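Local atomic coordinates of 6-phosphogluconolactonase (Leishmania braziliensis, PDB entry 3CH7), a protein that probably hydrolyses 6-phosphogluconolactone to 6-phosphogluconate, the second step of the oxidative pentose phosphate pathway. Residues K150-V155 / S204-Q209; E11-M16 / L217-D222. All blocks are in the same frame, centred on the assembly; numbering follows the deposited sequence. Where two conformers were deposited one is given.

In the fold
The two contacts flank the middle of the molecule, with centres 27 Å apart and nearest atoms about 11 Å apart, so they do not touch. The chain connects them: helix 205-210 in contact 1 leads directly into strand 213-218, whose end enters contact 2. Both segments of contact 1 lie between those of contact 2 in sequence. Contact 1 sets a small two-stranded hairpin against a short helix between strands of the main sheet, whereas contact 2 brings the first long helix, 13-29, against the end of a strand in that sheet's parallel part. Both meet mainly through apolar side chains, but contact 1 adds a bridging water.

Contact 1. Residues K150-V155 / S204-Q209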
loop_
_atom_site.group_PDB
_atom_site.type_symbol
_atom_site.label_atom_id
_atom_site.label_comp_id
_atom_site.label_asym_id
_atom_site.label_seq_id
_atom_site.Cartn_x
_atom_site.Cartn_y
_atom_site.Cartn_z
ATOM N N LYS A 150 3.614 -18.452 -13.112
ATOM C CA LYS A 150 2.915 -17.214 -12.725
ATOM C C LYS A 150 3.779 -15.956 -12.787
ATOM O O LYS A 150 4.977 -16.017 -12.838
ATOM C CB LYS A 150 2.343 -17.395 -11.328
ATOM C CG LYS A 150 1.103 -18.297 -11.312
ATOM C CD LYS A 150 0.607 -18.619 -9.903
ATOM C CE LYS A 150 1.753 -18.889 -8.913
ATOM N NZ LYS A 150 1.236 -19.687 -7.743
ATOM N N SER A 151 3.130 -14.812 -12.872
ATOM C CA SER A 151 3.782 -13.519 -13.050
ATOM C C SER A 151 3.344 -12.532 -11.959
ATOM O O SER A 151 2.314 -12.724 -11.296
ATOM C CB SER A 151 3.439 -12.930 -14.423
ATOM O OG SER A 151 4.450 -13.183 -15.389
ATOM N N VAL A 152 4.133 -11.471 -11.800
ATOM C CA VAL A 152 3.880 -10.465 -10.797
ATOM C C VAL A 152 4.043 -9.093 -11.438
ATOM O O VAL A 152 4.976 -8.876 -12.195
ATOM C CB VAL A 152 4.844 -10.654 -9.516
ATOM C CG1 VAL A 152 6.336 -10.348 -9.817
ATOM C CG2 VAL A 152 4.351 -9.820 -8.342
ATOM N N PRO A 153 3.127 -8.148 -11.136
ATOM C CA PRO A 153 3.376 -6.743 -11.550
ATOM C C PRO A 153 4.509 -6.092 -10.734
ATOM O O PRO A 153 4.580 -6.288 -9.532
ATOM C CB PRO A 153 2.046 -6.033 -11.299
ATOM C CG PRO A 153 1.218 -6.942 -10.539
ATOM C CD PRO A 153 1.779 -8.341 -10.604
ATOM N N VAL A 154 5.454 -5.454 -11.423
ATOM C CA VAL A 154 6.483 -4.641 -10.782
ATOM C C VAL A 154 6.004 -3.160 -10.556
ATOM O O VAL A 154 6.005 -2.316 -11.483
ATOM C CB VAL A 154 7.803 -4.656 -11.572
ATOM C CG1 VAL A 154 8.910 -3.952 -10.782
ATOM C CG2 VAL A 154 8.202 -6.114 -11.909
ATOM N N VAL A 155 5.582 -2.890 -9.317
ATOM C CA VAL A 155 5.222 -1.539 -8.868
ATOM C C VAL A 155 6.495 -0.723 -8.609
ATOM O O VAL A 155 7.426 -1.189 -7.997
ATOM C CB VAL A 155 4.301 -1.615 -7.628
ATOM C CG1 VAL A 155 3.929 -0.189 -7.156
ATOM C CG2 VAL A 155 3.021 -2.400 -7.974
ATOM N N SER A 204 -0.529 -8.587 -2.435
ATOM C CA SER A 204 0.068 -9.648 -1.615
ATOM C C SER A 204 1.471 -9.246 -1.125
ATOM O O SER A 204 2.103 -8.364 -1.695
ATOM C CB SER A 204 0.175 -10.924 -2.486
ATOM O OG SER A 204 0.999 -10.674 -3.642
ATOM N N LYS A 205 1.971 -9.963 -0.121
ATOM C CA LYS A 205 3.391 -9.847 0.306
ATOM C C LYS A 205 4.341 -9.875 -0.869
ATOM O O LYS A 205 5.262 -9.060 -0.936
ATOM C CB LYS A 205 3.773 -10.958 1.294
ATOM C CG LYS A 205 2.970 -10.954 2.608
ATOM C CD LYS A 205 3.558 -11.942 3.575
ATOM C CE LYS A 205 3.482 -13.344 2.993
ATOM N NZ LYS A 205 3.736 -14.430 4.002
ATOM N N THR A 206 4.068 -10.750 -1.839
ATOM C CA THR A 206 4.918 -10.925 -3.029
ATOM C C THR A 206 5.037 -9.652 -3.827
ATOM O O THR A 206 6.128 -9.244 -4.231
ATOM C CB THR A 206 4.372 -12.064 -4.017
ATOM O OG1 THR A 206 4.153 -13.292 -3.318
ATOM C CG2 THR A 206 5.359 -12.342 -5.150
ATOM N N VAL A 207 3.895 -9.028 -4.098
ATOM C CA VAL A 207 3.905 -7.823 -4.912
ATOM C C VAL A 207 4.734 -6.749 -4.230
ATOM O O VAL A 207 5.561 -6.103 -4.844
ATOM C CB VAL A 207 2.469 -7.304 -5.218
ATOM C CG1 VAL A 207 2.540 -6.099 -6.025
ATOM C CG2 VAL A 207 1.650 -8.346 -5.939
ATOM N N ILE A 208 4.521 -6.599 -2.933
ATOM C CA ILE A 208 5.229 -5.574 -2.106
ATOM C C ILE A 208 6.730 -5.852 -2.141
ATOM O O ILE A 208 7.532 -4.953 -2.423
ATOM C CB ILE A 208 4.579 -5.479 -0.658
ATOM C CG1 ILE A 208 3.143 -4.915 -0.761
ATOM C CG2 ILE A 208 5.464 -4.584 0.330
ATOM C CD1 ILE A 208 2.199 -5.200 0.423
ATOM N N GLN A 209 7.100 -7.125 -1.981
ATOM C CA GLN A 209 8.529 -7.554 -2.024
ATOM C C GLN A 209 9.199 -7.519 -3.377
ATOM O O GLN A 209 10.407 -7.576 -3.448
ATOM C CB GLN A 209 8.701 -8.957 -1.399
ATOM C CG GLN A 209 8.213 -9.028 0.042
ATOM C CD GLN A 209 8.189 -10.415 0.555
ATOM O OE1 GLN A 209 8.076 -11.322 -0.206
ATOM N NE2 GLN A 209 8.256 -10.588 1.852
HETATM O O HOH W 1 6.000 -5.266 -7.374
#
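One water ties Val207 to Pro153 and Val155. It donates to Val207 O at 2.7 Å and to Pro153 O at 2.8 Å, and accepts from Val155 N at 3.1 Å. Three main-chain groups thus fix it, and it links the end of the strand to the helix, where direct polar bonds between the segments are absent. Beside it the contact is mostly aliphatic. Val207 spreads its branches: CG1, anti to the backbone N (chi1 180°), rests against Pro153 O at 4.1 Å and Val155 CG2 at 4.2 Å, while CG2 turns to Val152 CG2 at 3.9 Å. Val152 and Val207 pass alongside one another, pointing opposite ways, and the same Val152 methyl also reaches Thr206 CG2. Ser204 caps the start of the helix, its OG accepting a weak, long bond from Val207 N; the carbonyls of His183 and Val184 share the one proton of that OG, which ties the cap to the chain just before strand 185-188. Strand 151-153 passes the helix segment at 8.3 Å between axes, the two directions 62° apart. It pairs antiparallel with strand 142-144, with a backbone hydrogen bond between Val152 and Lys143, while the helix joins strands 200-203 and 213-218 of the main sheet, so the hairpin packs against the connection between two of its strands.

Contact 2. Residues E11-M16 / L217-D222; sequences ENLSQM and LAAGKD
Met16 presses its terminal methyl onto the Leu217-Ala218 peptide. The residue was deposited in two conformers; in the one described, CE lies 3.9 Å from Ala218 N, 4.2 Å from Ala219 CB and about as far from Leu217 CB. The bend at chi3 (57°) turns CE out of the line of the side chain. Leu13, one turn earlier, adds a lighter touch from CD2 to Ala219 CB at 4.4 Å.

Further out, the start of the helix is held by its own side chains. Asn12 is the N-cap: its OD1 accepts from Gln15 N at 3.0 Å, the donor tilted 21° from the carbonyl plane. Gln15 reaches back, its OE1 accepting a hydrogen bond from Glu11 N at 2.7 Å, which ties the incoming chain to the first turn. The strand ends at Ala218; in the loop that follows, Gly220 has a positive phi (116°) that suits glycine, and its N is hydrogen-bonded to Asp257 OD1.

Strand 213-218 is joined to its parallel neighbours 157-160 and 251-256 by backbone hydrogen bonds, Leu217 with Leu160 and Ala218 with Leu255. Helix 13-29 makes the beta-alpha-beta crossover between parallel strands 6-9 and 38-42, its first turn passing 213-218. Thr47 of helix 46-64 touches both Met16 and Leu217.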
loop_
_atom_site.group_PDB
_atom_site.type_symbol
_atom_site.label_atom_id
_atom_site.label_comp_id
_atom_site.label_asym_id
_atom_site.label_seq_id
_atom_site.Cartn_x
_atom_site.Cartn_y
_atom_site.Cartn_z
ATOM N N GLU A 11 9.165 15.351 12.432
ATOM C CA GLU A 11 8.680 16.191 13.527
ATOM C C GLU A 11 7.166 16.384 13.433
ATOM O O GLU A 11 6.441 16.343 14.417
ATOM C CB GLU A 11 9.458 17.530 13.496
ATOM C CG GLU A 11 11.013 17.337 13.638
ATOM C CD GLU A 11 11.840 18.634 13.688
ATOM O OE1 GLU A 11 12.083 19.264 12.639
ATOM O OE2 GLU A 11 12.315 18.982 14.783
ATOM N N ASN A 12 6.703 16.570 12.207
ATOM C CA ASN A 12 5.263 16.777 11.927
ATOM C C ASN A 12 4.832 16.020 10.630
ATOM O O ASN A 12 5.696 15.504 9.883
ATOM C CB ASN A 12 4.949 18.288 11.868
ATOM C CG ASN A 12 5.828 19.029 10.905
ATOM O OD1 ASN A 12 5.816 18.757 9.712
ATOM N ND2 ASN A 12 6.601 19.993 11.408
ATOM N N LEU A 13 3.517 15.915 10.400
ATOM C CA LEU A 13 2.977 15.178 9.233
ATOM C C LEU A 13 3.352 15.848 7.906
ATOM O O LEU A 13 3.448 15.197 6.869
ATOM C CB LEU A 13 1.451 15.017 9.305
ATOM C CG LEU A 13 0.740 13.903 10.099
ATOM C CD1 LEU A 13 -0.785 14.050 9.893
ATOM C CD2 LEU A 13 1.150 12.475 9.695
ATOM N N SER A 14 3.599 17.147 7.955
ATOM C CA SER A 14 4.012 17.901 6.777
ATOM C C SER A 14 5.394 17.479 6.292
ATOM O O SER A 14 5.657 17.447 5.095
ATOM C CB SER A 14 3.977 19.405 7.093
ATOM O OG SER A 14 2.873 19.762 7.955
ATOM N N GLN A 15 6.290 17.174 7.238
ATOM C CA GLN A 15 7.671 16.729 6.934
ATOM C C GLN A 15 7.570 15.343 6.365
ATOM O O GLN A 15 8.228 15.025 5.387
ATOM C CB GLN A 15 8.522 16.721 8.214
ATOM C CG GLN A 15 10.034 16.656 7.999
ATOM C CD GLN A 15 10.870 16.783 9.312
ATOM O OE1 GLN A 15 10.358 16.650 10.454
ATOM N NE2 GLN A 15 12.181 17.045 9.128
ATOM N N MET A 16 6.725 14.529 6.987
ATOM C CA MET A 16 6.432 13.164 6.502
ATOM C C MET A 16 5.910 13.201 5.060
ATOM O O MET A 16 6.397 12.490 4.203
ATOM C CB MET A 16 5.405 12.425 7.407
ATOM C CG MET A 16 5.985 11.804 8.693
ATOM S SD MET A 16 4.800 11.296 9.999
ATOM C CE MET A 16 3.751 10.140 9.090
ATOM N N LEU A 217 4.562 5.201 5.974
ATOM C CA LEU A 217 4.266 6.468 6.643
ATOM C C LEU A 217 3.543 6.049 7.855
ATOM O O LEU A 217 2.487 5.462 7.749
ATOM C CB LEU A 217 3.348 7.354 5.782
ATOM C CG LEU A 217 3.942 8.286 4.723
ATOM C CD1 LEU A 217 4.565 7.565 3.616
ATOM C CD2 LEU A 217 2.843 9.165 4.207
ATOM N N ALA A 218 4.142 6.238 9.021
ATOM C CA ALA A 218 3.470 5.815 10.253
ATOM C C ALA A 218 3.682 6.816 11.465
ATOM O O ALA A 218 4.790 7.347 11.697
ATOM C CB ALA A 218 3.860 4.369 10.594
ATOM N N ALA A 219 2.598 7.107 12.175
ATOM C CA ALA A 219 2.641 8.081 13.269
ATOM C C ALA A 219 1.932 7.506 14.447
ATOM O O ALA A 219 0.951 6.812 14.264
ATOM C CB ALA A 219 1.984 9.473 12.839
ATOM N N GLY A 220 2.443 7.756 15.672
ATOM C CA GLY A 220 1.765 7.281 16.894
ATOM C C GLY A 220 2.556 6.255 17.719
ATOM O O GLY A 220 3.156 5.307 17.166
ATOM N N LYS A 221 2.558 6.462 19.037
ATOM C CA LYS A 221 3.207 5.552 20.012
ATOM C C LYS A 221 2.770 4.092 19.833
ATOM O O LYS A 221 3.549 3.151 20.090
ATOM C CB LYS A 221 2.841 5.950 21.463
ATOM C CG LYS A 221 3.606 7.131 22.058
ATOM C CD LYS A 221 3.053 7.565 23.448
ATOM C CE LYS A 221 3.105 9.121 23.594
ATOM N NZ LYS A 221 2.539 9.663 24.894
ATOM N N ASP A 222 1.502 3.946 19.439
ATOM C CA ASP A 222 0.812 2.675 19.297
ATOM C C ASP A 222 1.357 1.804 18.155
ATOM O O ASP A 222 1.079 0.616 18.102
ATOM C CB ASP A 222 -0.725 2.865 19.254
ATOM C CG ASP A 222 -1.217 3.605 18.004
ATOM O OD1 ASP A 222 -0.416 4.061 17.205
ATOM O OD2 ASP A 222 -2.430 3.693 17.785
#